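PDB 2ITM: xylulose kinase from Escherichia coli, which catalyses the ATP-dependent phosphorylation of D-xylulose to D-xylulose 5-phosphate and acts less efficiently on 1-deoxy-D-xylulose. Local coordinates for residues G237-G242 / E444-L449; K13-N18 / G420-A425; N247-S252 / Y259-E264; L414-G419 / P450-H455. One frame throughout, in Å; residues are numbered along the deposited sequence.

How the contacts relate
From the N terminus, the strand at 13-18 opens a loop of some 400 residues that contact 2 closes at 420-425, tying the N-terminal domain to the start of helix 424-436 of the C-terminal domain. Within it, 237-242 opens contact 1, whose partner 444-449 comes after contact 2 has closed, so the two cross; contact 1 ties the end of helix 233-241 to the loop after helix 442-445. Contact 3, the hairpin 247-252 / 259-264, is short and lies inside both loops. Contact 4 opens at 414-419 and closes at 450-455, in series with contact 3 but crossing contacts 1 and 2. Contacts 3 and 4 belong to one mixed sheet; contact 1 touches contacts 2, 3 and 4.

Contact 1 of 4, residues G237-G242 / E444-L449; sequences GAVGVG and ELLPQL
The side-chain amide of Q448 faces the G242 peptide with its oxygen: OE1 lies 3.5 Å from G242 O, and since both are acceptors no hydrogen bond joins them. A bend at chi2 (116°) brings the amide back toward the helix end, while CG of the same side chain passes 4.0 Å from V241 O. Two apolar pairs flank this point. V239 CG1 meets L446 CD2 at 3.8 Å, and V241 CG2 meets L449 CD1 at 3.9 Å; in both pairs the chains cross at a slant and touch by methyl groups.

G242 ends its helix with a Schellman motif, its positive phi (96°) turning the chain alongside P447 and Q448. Any beta-carbon here would run into P447 O, so the absence of a side chain lets the backbones come close. No direct hydrogen bond links the segments; water mediates instead. One water donates to V241 O and accepts from L449 N at 2.8 Å, and another donates to L446 O at 2.8 Å, although it has too few protons for all the acceptors around it. Q248 NE2 also gives G242 O a weak hydrogen bond.

The helix involved, 233-241, starts at D233, the inferred proton acceptor, whose side chain is about 11 Å from that of V239. L446 packs also on R430 and I434 of helix 424-436, while A238 and V241 rest against M250 of strand 249-253, so the loop after helix 442-445 lies over the junction of two helices and the C-terminal sheet.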
loop_
_atom_site.group_PDB
_atom_site.type_symbol
_atom_site.label_atom_id
_atom_site.label_comp_id
_atom_site.label_asym_id
_atom_site.label_seq_id
_atom_site.Cartn_x
_atom_site.Cartn_y
_atom_site.Cartn_z
ATOM N N GLY A 237 -28.514 -13.281 -19.597
ATOM C CA GLY A 237 -27.611 -12.307 -20.160
ATOM C C GLY A 237 -26.907 -12.745 -21.423
ATOM O O GLY A 237 -26.902 -12.033 -22.402
ATOM N N ALA A 238 -26.320 -13.930 -21.387
ATOM C CA ALA A 238 -25.623 -14.474 -22.534
ATOM C C ALA A 238 -26.551 -14.637 -23.715
ATOM O O ALA A 238 -26.157 -14.401 -24.843
ATOM C CB ALA A 238 -24.982 -15.785 -22.196
ATOM N N VAL A 239 -27.776 -15.064 -23.449
ATOM C CA VAL A 239 -28.725 -15.246 -24.519
ATOM C C VAL A 239 -29.084 -13.901 -25.165
ATOM O O VAL A 239 -29.254 -13.816 -26.380
ATOM C CB VAL A 239 -30.001 -15.973 -24.000
ATOM C CG1 VAL A 239 -31.139 -15.808 -24.970
ATOM C CG2 VAL A 239 -29.717 -17.479 -23.784
ATOM N N GLY A 240 -29.233 -12.871 -24.351
ATOM C CA GLY A 240 -29.511 -11.540 -24.843
ATOM C C GLY A 240 -28.400 -10.989 -25.708
ATOM O O GLY A 240 -28.625 -10.153 -26.528
ATOM N N VAL A 241 -27.193 -11.490 -25.503
ATOM C CA VAL A 241 -26.009 -10.947 -26.143
ATOM C C VAL A 241 -25.696 -11.779 -27.369
ATOM O O VAL A 241 -24.904 -11.390 -28.204
ATOM C CB VAL A 241 -24.838 -10.908 -25.139
ATOM C CG1 VAL A 241 -23.507 -11.007 -25.805
ATOM C CG2 VAL A 241 -24.922 -9.674 -24.287
ATOM N N GLY A 242 -26.370 -12.905 -27.510
ATOM C CA GLY A 242 -26.332 -13.717 -28.690
ATOM C C GLY A 242 -25.338 -14.827 -28.532
ATOM O O GLY A 242 -24.911 -15.474 -29.469
ATOM N N GLU A 444 -32.545 -16.158 -36.311
ATOM C CA GLU A 444 -33.452 -15.051 -36.539
ATOM C C GLU A 444 -33.659 -14.202 -35.285
ATOM O O GLU A 444 -33.647 -12.985 -35.351
ATOM C CB GLU A 444 -34.806 -15.550 -37.069
ATOM C CG GLU A 444 -34.731 -16.459 -38.286
ATOM C CD GLU A 444 -36.100 -16.794 -38.873
ATOM O OE1 GLU A 444 -36.896 -15.865 -39.094
ATOM O OE2 GLU A 444 -36.368 -17.984 -39.125
ATOM N N LEU A 445 -33.887 -14.842 -34.152
ATOM C CA LEU A 445 -34.476 -14.151 -33.016
ATOM C C LEU A 445 -33.418 -13.742 -31.996
ATOM O O LEU A 445 -33.663 -12.894 -31.148
ATOM C CB LEU A 445 -35.544 -15.012 -32.348
ATOM C CG LEU A 445 -36.776 -15.378 -33.156
ATOM C CD1 LEU A 445 -37.465 -16.521 -32.514
ATOM C CD2 LEU A 445 -37.687 -14.200 -33.271
ATOM N N LEU A 446 -32.228 -14.353 -32.093
ATOM C CA LEU A 446 -31.143 -14.124 -31.153
ATOM C C LEU A 446 -29.895 -13.610 -31.851
ATOM O O LEU A 446 -28.905 -14.310 -31.949
ATOM C CB LEU A 446 -30.817 -15.402 -30.385
ATOM C CG LEU A 446 -31.899 -16.112 -29.561
ATOM C CD1 LEU A 446 -31.364 -17.370 -28.990
ATOM C CD2 LEU A 446 -32.467 -15.231 -28.493
ATOM N N PRO A 447 -29.945 -12.373 -32.324
ATOM C CA PRO A 447 -28.838 -11.800 -33.076
ATOM C C PRO A 447 -27.740 -11.329 -32.135
ATOM O O PRO A 447 -28.011 -10.988 -30.991
ATOM C CB PRO A 447 -29.488 -10.597 -33.732
ATOM C CG PRO A 447 -30.459 -10.145 -32.753
ATOM C CD PRO A 447 -30.937 -11.342 -31.998
ATOM N N GLN A 448 -26.508 -11.317 -32.621
ATOM C CA GLN A 448 -25.428 -10.669 -31.910
ATOM C C GLN A 448 -25.703 -9.190 -31.812
ATOM O O GLN A 448 -26.463 -8.658 -32.599
ATOM C CB GLN A 448 -24.129 -10.907 -32.633
ATOM C CG GLN A 448 -23.110 -11.567 -31.787
ATOM C CD GLN A 448 -22.754 -12.918 -32.308
ATOM O OE1 GLN A 448 -23.531 -13.853 -32.187
ATOM N NE2 GLN A 448 -21.586 -13.029 -32.905
ATOM N N LEU A 449 -25.101 -8.524 -30.840
ATOM C CA LEU A 449 -25.131 -7.074 -30.822
ATOM C C LEU A 449 -24.300 -6.504 -31.946
ATOM O O LEU A 449 -23.512 -7.200 -32.563
ATOM C CB LEU A 449 -24.663 -6.516 -29.486
ATOM C CG LEU A 449 -25.322 -7.075 -28.231
ATOM C CD1 LEU A 449 -24.356 -7.025 -27.090
ATOM C CD2 LEU A 449 -26.586 -6.335 -27.886
HETATM O O HOH W 1 -28.471 -9.110 -29.532
HETATM O O HOH W 2 -23.382 -9.459 -28.826
HETATM O O HOH W 3 -26.453 -15.697 -32.360
#

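Contact 2 of 4, residues K13-N18 / G420-A425; sequences KVILLN and GDVGPA
K13 NZ donates to V422 O at 2.7 Å, the one hydrogen bond between these segments. The ammonium comes to the carbonyl well off its C=O direction, with a C=O...donor angle of 121°, and is tilted 22° from the carbonyl plane. The lysine sends its chain out with CG opposite the backbone N (chi1 179°) and runs straight to CD, which passes 3.5 Å from V422 O; the bend at chi3 then directs the amino end to that oxygen. Cut back to alanine, this position is likely to leave V422 O without its lysine donor and a gap beside A425, which the aliphatic part of the chain now flanks.

Two residues on, I15 points to the same side of the strand and supplies the apolar half of the contact. Its CD1 touches V422 CG1 at 4.1 Å and approaches A425 O at 3.7 Å, while CG2 lies 4.0 Å from A425 CB. The alanine methyl is thus set against both branches of the isoleucine.

Strand 11-17 forms a hairpin with strand 2-7 in the N-terminal domain, and helix 424-436 belongs to the C-terminal domain; the contact therefore spans the two actin-like halves of an FGGY kinase, in the interdomain region. A425 and P424 also touch D6 of strand 2-7, a residue inferred to be important for activity, and K13 is backbone-bonded to D6. The chain enters the helix through G423, whose positive phi places it where a side chain would strike P424 CD. On the far side of the strand, V14 packs into helix 45-62.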
loop_
_atom_site.group_PDB
_atom_site.type_symbol
_atom_site.label_atom_id
_atom_site.label_comp_id
_atom_site.label_asym_id
_atom_site.label_seq_id
_atom_site.Cartn_x
_atom_site.Cartn_y
_atom_site.Cartn_z
ATOM N N LYS A 13 -35.736 -5.258 -12.783
ATOM C CA LYS A 13 -35.881 -4.561 -14.036
ATOM C C LYS A 13 -36.863 -5.295 -14.929
ATOM O O LYS A 13 -36.773 -6.498 -15.091
ATOM C CB LYS A 13 -34.530 -4.420 -14.712
ATOM C CG LYS A 13 -34.576 -3.716 -16.045
ATOM C CD LYS A 13 -33.248 -3.793 -16.745
ATOM C CE LYS A 13 -32.771 -2.439 -17.188
ATOM N NZ LYS A 13 -31.565 -2.529 -18.028
ATOM N N VAL A 14 -37.829 -4.559 -15.489
ATOM C CA VAL A 14 -38.714 -5.068 -16.516
ATOM C C VAL A 14 -38.582 -4.294 -17.811
ATOM O O VAL A 14 -38.436 -3.081 -17.805
ATOM C CB VAL A 14 -40.186 -5.095 -16.061
ATOM C CG1 VAL A 14 -40.324 -5.738 -14.699
ATOM C CG2 VAL A 14 -40.782 -3.707 -16.053
ATOM N N ILE A 15 -38.627 -5.015 -18.922
ATOM C CA ILE A 15 -38.565 -4.406 -20.239
ATOM C C ILE A 15 -39.682 -4.840 -21.170
ATOM O O ILE A 15 -40.254 -5.924 -21.023
ATOM C CB ILE A 15 -37.211 -4.661 -20.904
ATOM C CG1 ILE A 15 -37.075 -6.107 -21.356
ATOM C CG2 ILE A 15 -36.066 -4.215 -20.006
ATOM C CD1 ILE A 15 -35.935 -6.324 -22.295
ATOM N N LEU A 16 -39.966 -3.990 -22.142
ATOM C CA LEU A 16 -40.951 -4.262 -23.167
ATOM C C LEU A 16 -40.280 -4.299 -24.519
ATOM O O LEU A 16 -39.787 -3.266 -24.963
ATOM C CB LEU A 16 -41.999 -3.179 -23.131
ATOM C CG LEU A 16 -43.436 -3.453 -23.544
ATOM C CD1 LEU A 16 -43.954 -2.368 -24.418
ATOM C CD2 LEU A 16 -43.679 -4.798 -24.138
ATOM N N LEU A 17 -40.288 -5.455 -25.168
ATOM C CA LEU A 17 -39.718 -5.595 -26.497
ATOM C C LEU A 17 -40.812 -5.539 -27.533
ATOM O O LEU A 17 -41.872 -6.110 -27.349
ATOM C CB LEU A 17 -38.998 -6.933 -26.642
ATOM C CG LEU A 17 -37.568 -7.191 -26.192
ATOM C CD1 LEU A 17 -37.024 -8.368 -26.937
ATOM C CD2 LEU A 17 -36.688 -5.982 -26.394
ATOM N N ASN A 18 -40.529 -4.877 -28.644
ATOM C CA ASN A 18 -41.406 -4.910 -29.800
ATOM C C ASN A 18 -41.275 -6.161 -30.659
ATOM O O ASN A 18 -40.459 -7.023 -30.394
ATOM C CB ASN A 18 -41.232 -3.645 -30.643
ATOM C CG ASN A 18 -39.849 -3.527 -31.253
ATOM O OD1 ASN A 18 -39.394 -2.441 -31.545
ATOM N ND2 ASN A 18 -39.189 -4.642 -31.445
ATOM N N GLY A 420 -24.852 -3.915 -24.317
ATOM C CA GLY A 420 -24.878 -4.872 -23.264
ATOM C C GLY A 420 -25.406 -4.232 -22.010
ATOM O O GLY A 420 -25.314 -4.797 -20.935
ATOM N N ASP A 421 -25.958 -3.038 -22.167
ATOM C CA ASP A 421 -26.578 -2.319 -21.069
ATOM C C ASP A 421 -27.783 -3.043 -20.492
ATOM O O ASP A 421 -27.951 -3.107 -19.289
ATOM C CB ASP A 421 -26.926 -0.879 -21.473
ATOM C CG ASP A 421 -27.709 -0.803 -22.759
ATOM O OD1 ASP A 421 -27.211 -1.270 -23.797
ATOM O OD2 ASP A 421 -28.829 -0.269 -22.843
ATOM N N VAL A 422 -28.614 -3.598 -21.356
ATOM C CA VAL A 422 -29.955 -3.971 -20.958
ATOM C C VAL A 422 -29.978 -5.048 -19.880
ATOM O O VAL A 422 -30.714 -4.952 -18.918
ATOM C CB VAL A 422 -30.812 -4.370 -22.151
ATOM C CG1 VAL A 422 -32.205 -4.709 -21.706
ATOM C CG2 VAL A 422 -30.845 -3.254 -23.145
ATOM N N GLY A 423 -29.154 -6.070 -20.049
ATOM C CA GLY A 423 -28.985 -7.073 -19.030
ATOM C C GLY A 423 -29.810 -8.321 -19.259
ATOM O O GLY A 423 -30.383 -8.512 -20.315
ATOM N N PRO A 424 -29.864 -9.162 -18.236
ATOM C CA PRO A 424 -30.602 -10.413 -18.298
ATOM C C PRO A 424 -32.053 -10.296 -18.723
ATOM O O PRO A 424 -32.573 -11.231 -19.284
ATOM C CB PRO A 424 -30.498 -10.923 -16.869
ATOM C CG PRO A 424 -29.218 -10.412 -16.400
ATOM C CD PRO A 424 -29.090 -9.067 -16.991
ATOM N N ALA A 425 -32.687 -9.161 -18.458
ATOM C CA ALA A 425 -34.046 -8.918 -18.912
ATOM C C ALA A 425 -34.204 -9.086 -20.423
ATOM O O ALA A 425 -35.196 -9.625 -20.885
ATOM C CB ALA A 425 -34.529 -7.560 -18.469
#

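Contact 3 of 4, residues N247-S252 / Y259-E264; sequences NQAMLS and YFAVSE
M250 and F260 face each other as a hydrogen-bonded antiparallel pair, their side chains crossing on one face of the sheet. M250 CG lies against F260 CB at 3.8 Å. Farther out, SD stands 5.4 Å from the centre of the F260 ring, slanted 40° from the ring normal, in a Met-aromatic contact. The phenyl ring then leads away from the methionine strand and stacks on the H286 ring.

The opposite face carries A249, L251, Y259 and A261. A chi1 of -172° swings the Y259 ring away from its own backbone N and back across the neighbouring strand: L251 CB sits at its edge, 4.0 Å from Y259 CD1, and A249 CB approaches obliquely, 3.5 Å from Y259 OH. That hydroxyl is hydrogen-bonded to H381 NE2. Beside the tyrosine, A249 CB and A261 CB meet at 3.8 Å at a non-hydrogen-bonded pair, where the two CA atoms are 4.0 Å apart.

M250 N donates to F260 O and F260 N to M250 O, the latter nearly straight (174°). Toward the open end of the hairpin, V262 N bonds Q248 O at 2.8 Å, and a water bridges N247 OD1 to E264 N; N247 OD1 also accepts a hydrogen bond from K386 N.

This is a two-stranded antiparallel beta hairpin, 249-253 with 257-262, in the mixed sheet of the actin-like C-terminal domain; its F260 side chain lies about 9 Å from the bound D-xylulose.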
loop_
_atom_site.group_PDB
_atom_site.type_symbol
_atom_site.label_atom_id
_atom_site.label_comp_id
_atom_site.label_asym_id
_atom_site.label_seq_id
_atom_site.Cartn_x
_atom_site.Cartn_y
_atom_site.Cartn_z
ATOM N N ASN A 247 -18.174 -22.507 -28.078
ATOM C CA ASN A 247 -17.021 -21.634 -28.226
ATOM C C ASN A 247 -17.326 -20.168 -28.483
ATOM O O ASN A 247 -16.426 -19.394 -28.742
ATOM C CB ASN A 247 -16.048 -22.177 -29.270
ATOM C CG ASN A 247 -15.563 -23.575 -28.945
ATOM O OD1 ASN A 247 -14.929 -23.800 -27.925
ATOM N ND2 ASN A 247 -15.871 -24.516 -29.811
ATOM N N GLN A 248 -18.588 -19.782 -28.407
ATOM C CA GLN A 248 -18.900 -18.378 -28.220
ATOM C C GLN A 248 -18.587 -17.940 -26.800
ATOM O O GLN A 248 -18.882 -18.642 -25.853
ATOM C CB GLN A 248 -20.354 -18.075 -28.568
ATOM C CG GLN A 248 -20.691 -18.237 -30.035
ATOM C CD GLN A 248 -22.117 -17.866 -30.335
ATOM O OE1 GLN A 248 -23.016 -18.666 -30.227
ATOM N NE2 GLN A 248 -22.318 -16.639 -30.752
ATOM N N ALA A 249 -17.967 -16.778 -26.674
ATOM C CA ALA A 249 -17.504 -16.294 -25.391
ATOM C C ALA A 249 -17.657 -14.795 -25.278
ATOM O O ALA A 249 -17.439 -14.066 -26.238
ATOM C CB ALA A 249 -16.075 -16.687 -25.164
ATOM N N MET A 250 -18.026 -14.352 -24.084
ATOM C CA MET A 250 -18.125 -12.943 -23.773
ATOM C C MET A 250 -17.393 -12.586 -22.494
ATOM O O MET A 250 -17.371 -13.355 -21.552
ATOM C CB MET A 250 -19.584 -12.502 -23.702
ATOM C CG MET A 250 -20.342 -13.035 -22.509
ATOM S SD MET A 250 -22.126 -12.827 -22.562
ATOM C CE MET A 250 -22.270 -11.194 -21.926
ATOM N N LEU A 251 -16.794 -11.407 -22.482
ATOM C CA LEU A 251 -16.195 -10.843 -21.290
ATOM C C LEU A 251 -16.883 -9.547 -20.923
ATOM O O LEU A 251 -16.848 -8.591 -21.677
ATOM C CB LEU A 251 -14.701 -10.595 -21.496
ATOM C CG LEU A 251 -13.920 -9.855 -20.416
ATOM C CD1 LEU A 251 -13.835 -10.659 -19.147
ATOM C CD2 LEU A 251 -12.543 -9.516 -20.903
ATOM N N SER A 252 -17.522 -9.528 -19.764
ATOM C CA SER A 252 -18.220 -8.335 -19.339
ATOM C C SER A 252 -17.396 -7.521 -18.372
ATOM O O SER A 252 -17.206 -7.903 -17.231
ATOM C CB SER A 252 -19.587 -8.649 -18.762
ATOM O OG SER A 252 -20.294 -7.466 -18.453
ATOM N N TYR A 259 -16.632 -13.814 -17.173
ATOM C CA TYR A 259 -16.325 -14.443 -18.446
ATOM C C TYR A 259 -17.237 -15.628 -18.668
ATOM O O TYR A 259 -17.273 -16.546 -17.870
ATOM C CB TYR A 259 -14.856 -14.865 -18.500
ATOM C CG TYR A 259 -14.357 -15.355 -19.844
ATOM C CD1 TYR A 259 -14.456 -14.577 -20.974
ATOM C CD2 TYR A 259 -13.754 -16.597 -19.970
ATOM C CE1 TYR A 259 -13.996 -15.023 -22.184
ATOM C CE2 TYR A 259 -13.289 -17.051 -21.180
ATOM C CZ TYR A 259 -13.414 -16.255 -22.285
ATOM O OH TYR A 259 -12.952 -16.694 -23.488
ATOM N N PHE A 260 -17.980 -15.585 -19.762
ATOM C CA PHE A 260 -18.999 -16.574 -20.060
ATOM C C PHE A 260 -18.703 -17.178 -21.423
ATOM O O PHE A 260 -18.581 -16.460 -22.402
ATOM C CB PHE A 260 -20.370 -15.896 -20.067
ATOM C CG PHE A 260 -21.522 -16.836 -20.169
ATOM C CD1 PHE A 260 -22.371 -17.026 -19.107
ATOM C CD2 PHE A 260 -21.783 -17.499 -21.336
ATOM C CE1 PHE A 260 -23.436 -17.880 -19.199
ATOM C CE2 PHE A 260 -22.854 -18.354 -21.438
ATOM C CZ PHE A 260 -23.674 -18.545 -20.367
ATOM N N ALA A 261 -18.545 -18.486 -21.460
ATOM C CA ALA A 261 -18.242 -19.171 -22.694
ATOM C C ALA A 261 -19.088 -20.416 -22.863
ATOM O O ALA A 261 -19.108 -21.278 -22.000
ATOM C CB ALA A 261 -16.789 -19.512 -22.760
ATOM N N VAL A 262 -19.780 -20.499 -23.985
ATOM C CA VAL A 262 -20.529 -21.683 -24.348
ATOM C C VAL A 262 -19.611 -22.803 -24.795
ATOM O O VAL A 262 -18.755 -22.603 -25.628
ATOM C CB VAL A 262 -21.503 -21.393 -25.477
ATOM C CG1 VAL A 262 -22.206 -22.638 -25.886
ATOM C CG2 VAL A 262 -22.485 -20.341 -25.069
ATOM N N SER A 263 -19.807 -23.980 -24.224
ATOM C CA SER A 263 -18.886 -25.091 -24.405
ATOM C C SER A 263 -19.393 -26.084 -25.433
ATOM O O SER A 263 -20.553 -26.064 -25.807
ATOM C CB SER A 263 -18.609 -25.804 -23.085
ATOM O OG SER A 263 -19.770 -26.362 -22.526
ATOM N N GLU A 264 -18.504 -26.965 -25.863
ATOM C CA GLU A 264 -18.882 -28.124 -26.642
ATOM C C GLU A 264 -19.359 -29.275 -25.770
ATOM O O GLU A 264 -18.572 -30.054 -25.248
ATOM C CB GLU A 264 -17.736 -28.563 -27.543
ATOM C CG GLU A 264 -18.149 -29.468 -28.686
ATOM C CD GLU A 264 -19.087 -28.799 -29.669
ATOM O OE1 GLU A 264 -18.664 -27.851 -30.344
ATOM O OE2 GLU A 264 -20.244 -29.226 -29.773
HETATM O O HOH W 4 -15.666 -25.958 -26.028
HETATM O O HOH W 5 -15.362 -27.618 -30.502
#

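Contact 4 of 4, residues L414-G419 / P450-H455; sequences LDYRTG and PLEQSH
R417 and L451 cross at a slant, with the leucine CG over one face of the guanidinium, 3.6 Å from R417 NH1. The arginine leaves the backbone with CG opposite its carbonyl carbon (chi1 -45°) and runs extended to NE, which bonds T391 OG1; NH1 reaches L449 O in a weak bond. Close to the backbone, R417 CB rests 3.1 Å from P450 O. A serine in its place would probably uncover the L451 side chain and leave T391 OG1 and L449 O without this donor.

On the other face of the sheet, Y416 places its ring beside E452. Pointed away from its own amide nitrogen by a chi1 of -173°, the ring lies along the glutamate, the two side chains pointing the same way with Y416 CD2 3.8 Å from E452 CB; ring and carboxylate planes are 63° apart. R403 makes a cation-pi contact with the tyrosine.

E452 and Q453 both face Y416, a classic beta bulge: Y416 O accepts from E452 N at 2.7 Å and from Q453 N at 3.3 Å, and the register slips by one residue before R417. The bulge lies in strand 451-455, which pairs antiparallel with strand 414-417 and is the outermost of the C-terminal sheet within this chain.

Within the bulge, Y416 N donates to Q453 O at 2.8 Å; farther along, L414 and H455 exchange backbone bonds. L414 O also lies in the plane of the H455 ring, at its edge, 3.6 Å from H455 CD2, while H455 NE2 is hydrogen-bonded to R403 NE.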
loop_
_atom_site.group_PDB
_atom_site.type_symbol
_atom_site.label_atom_id
_atom_site.label_comp_id
_atom_site.label_asym_id
_atom_site.label_seq_id
_atom_site.Cartn_x
_atom_site.Cartn_y
_atom_site.Cartn_z
ATOM N N LEU A 414 -10.565 -9.326 -29.744
ATOM C CA LEU A 414 -11.677 -8.805 -28.952
ATOM C C LEU A 414 -12.655 -7.979 -29.775
ATOM O O LEU A 414 -12.322 -6.907 -30.271
ATOM C CB LEU A 414 -11.133 -8.007 -27.755
ATOM C CG LEU A 414 -10.050 -8.687 -26.927
ATOM C CD1 LEU A 414 -9.544 -7.794 -25.863
ATOM C CD2 LEU A 414 -10.548 -9.966 -26.393
ATOM N N ASP A 415 -13.870 -8.496 -29.903
ATOM C CA ASP A 415 -14.948 -7.851 -30.651
ATOM C C ASP A 415 -15.752 -6.905 -29.753
ATOM O O ASP A 415 -16.548 -7.352 -28.897
ATOM C CB ASP A 415 -15.924 -8.884 -31.195
ATOM C CG ASP A 415 -15.320 -9.769 -32.263
ATOM O OD1 ASP A 415 -14.458 -9.295 -33.017
ATOM O OD2 ASP A 415 -15.722 -10.937 -32.363
ATOM N N TYR A 416 -15.564 -5.609 -29.946
ATOM C CA TYR A 416 -16.327 -4.622 -29.209
ATOM C C TYR A 416 -17.716 -4.427 -29.792
ATOM O O TYR A 416 -17.879 -4.178 -30.977
ATOM C CB TYR A 416 -15.597 -3.295 -29.162
ATOM C CG TYR A 416 -16.246 -2.270 -28.282
ATOM C CD1 TYR A 416 -16.680 -2.592 -27.015
ATOM C CD2 TYR A 416 -16.425 -0.979 -28.716
ATOM C CE1 TYR A 416 -17.268 -1.660 -26.214
ATOM C CE2 TYR A 416 -17.008 -0.043 -27.919
ATOM C CZ TYR A 416 -17.431 -0.385 -26.670
ATOM O OH TYR A 416 -18.012 0.564 -25.874
ATOM N N ARG A 417 -18.716 -4.545 -28.937
ATOM C CA ARG A 417 -20.083 -4.287 -29.331
ATOM C C ARG A 417 -20.763 -3.361 -28.328
ATOM O O ARG A 417 -20.328 -3.250 -27.191
ATOM C CB ARG A 417 -20.835 -5.606 -29.442
ATOM C CG ARG A 417 -20.096 -6.697 -30.166
ATOM C CD ARG A 417 -20.854 -7.993 -30.226
ATOM N NE ARG A 417 -20.200 -8.999 -31.045
ATOM C CZ ARG A 417 -20.362 -9.128 -32.348
ATOM N NH1 ARG A 417 -21.152 -8.308 -33.010
ATOM N NH2 ARG A 417 -19.721 -10.078 -33.000
ATOM N N THR A 418 -21.827 -2.697 -28.762
ATOM C CA THR A 418 -22.639 -1.861 -27.888
ATOM C C THR A 418 -23.957 -2.518 -27.536
ATOM O O THR A 418 -24.482 -3.311 -28.297
ATOM C CB THR A 418 -22.919 -0.510 -28.550
ATOM O OG1 THR A 418 -22.855 -0.652 -29.968
ATOM C CG2 THR A 418 -21.820 0.464 -28.243
ATOM N N GLY A 419 -24.497 -2.175 -26.376
ATOM C CA GLY A 419 -25.847 -2.560 -26.042
ATOM C C GLY A 419 -25.922 -3.714 -25.066
ATOM O O GLY A 419 -26.929 -4.406 -24.977
ATOM N N PRO A 450 -24.487 -5.223 -32.208
ATOM C CA PRO A 450 -23.760 -4.547 -33.273
ATOM C C PRO A 450 -22.256 -4.565 -33.038
ATOM O O PRO A 450 -21.789 -4.084 -32.010
ATOM C CB PRO A 450 -24.292 -3.127 -33.192
ATOM C CG PRO A 450 -25.419 -3.169 -32.210
ATOM C CD PRO A 450 -25.778 -4.581 -31.953
ATOM N N LEU A 451 -21.530 -5.117 -34.002
ATOM C CA LEU A 451 -20.081 -5.025 -34.051
ATOM C C LEU A 451 -19.567 -3.605 -34.236
ATOM O O LEU A 451 -19.782 -2.988 -35.265
ATOM C CB LEU A 451 -19.529 -5.930 -35.142
ATOM C CG LEU A 451 -18.357 -6.816 -34.731
ATOM C CD1 LEU A 451 -17.553 -7.282 -35.925
ATOM C CD2 LEU A 451 -17.469 -6.121 -33.749
ATOM N N GLU A 452 -18.873 -3.100 -33.230
ATOM C CA GLU A 452 -18.403 -1.736 -33.235
ATOM C C GLU A 452 -16.959 -1.635 -33.710
ATOM O O GLU A 452 -16.619 -0.759 -34.487
ATOM C CB GLU A 452 -18.539 -1.144 -31.842
ATOM C CG GLU A 452 -18.465 0.366 -31.797
ATOM C CD GLU A 452 -19.494 1.028 -32.683
ATOM O OE1 GLU A 452 -20.692 0.901 -32.390
ATOM O OE2 GLU A 452 -19.103 1.675 -33.673
ATOM N N GLN A 453 -16.117 -2.544 -33.234
ATOM C CA GLN A 453 -14.708 -2.583 -33.603
ATOM C C GLN A 453 -14.082 -3.902 -33.181
ATOM O O GLN A 453 -14.322 -4.386 -32.085
ATOM C CB GLN A 453 -13.936 -1.422 -32.966
ATOM C CG GLN A 453 -12.436 -1.402 -33.305
ATOM C CD GLN A 453 -11.675 -0.266 -32.671
ATOM O OE1 GLN A 453 -12.169 0.393 -31.772
ATOM N NE2 GLN A 453 -10.466 -0.039 -33.138
ATOM N N SER A 454 -13.279 -4.473 -34.062
ATOM C CA SER A 454 -12.605 -5.723 -33.787
ATOM C C SER A 454 -11.093 -5.519 -33.580
ATOM O O SER A 454 -10.410 -4.984 -34.436
ATOM C CB SER A 454 -12.839 -6.706 -34.920
ATOM O OG SER A 454 -13.861 -7.618 -34.601
ATOM N N HIS A 455 -10.594 -5.967 -32.438
ATOM C CA HIS A 455 -9.211 -5.744 -32.064
ATOM C C HIS A 455 -8.373 -6.987 -32.237
ATOM O O HIS A 455 -8.563 -7.963 -31.541
ATOM C CB HIS A 455 -9.123 -5.268 -30.634
ATOM C CG HIS A 455 -9.740 -3.932 -30.407
ATOM N ND1 HIS A 455 -9.006 -2.769 -30.403
ATOM C CD2 HIS A 455 -11.017 -3.570 -30.166
ATOM C CE1 HIS A 455 -9.805 -1.748 -30.176
ATOM N NE2 HIS A 455 -11.031 -2.207 -30.029
#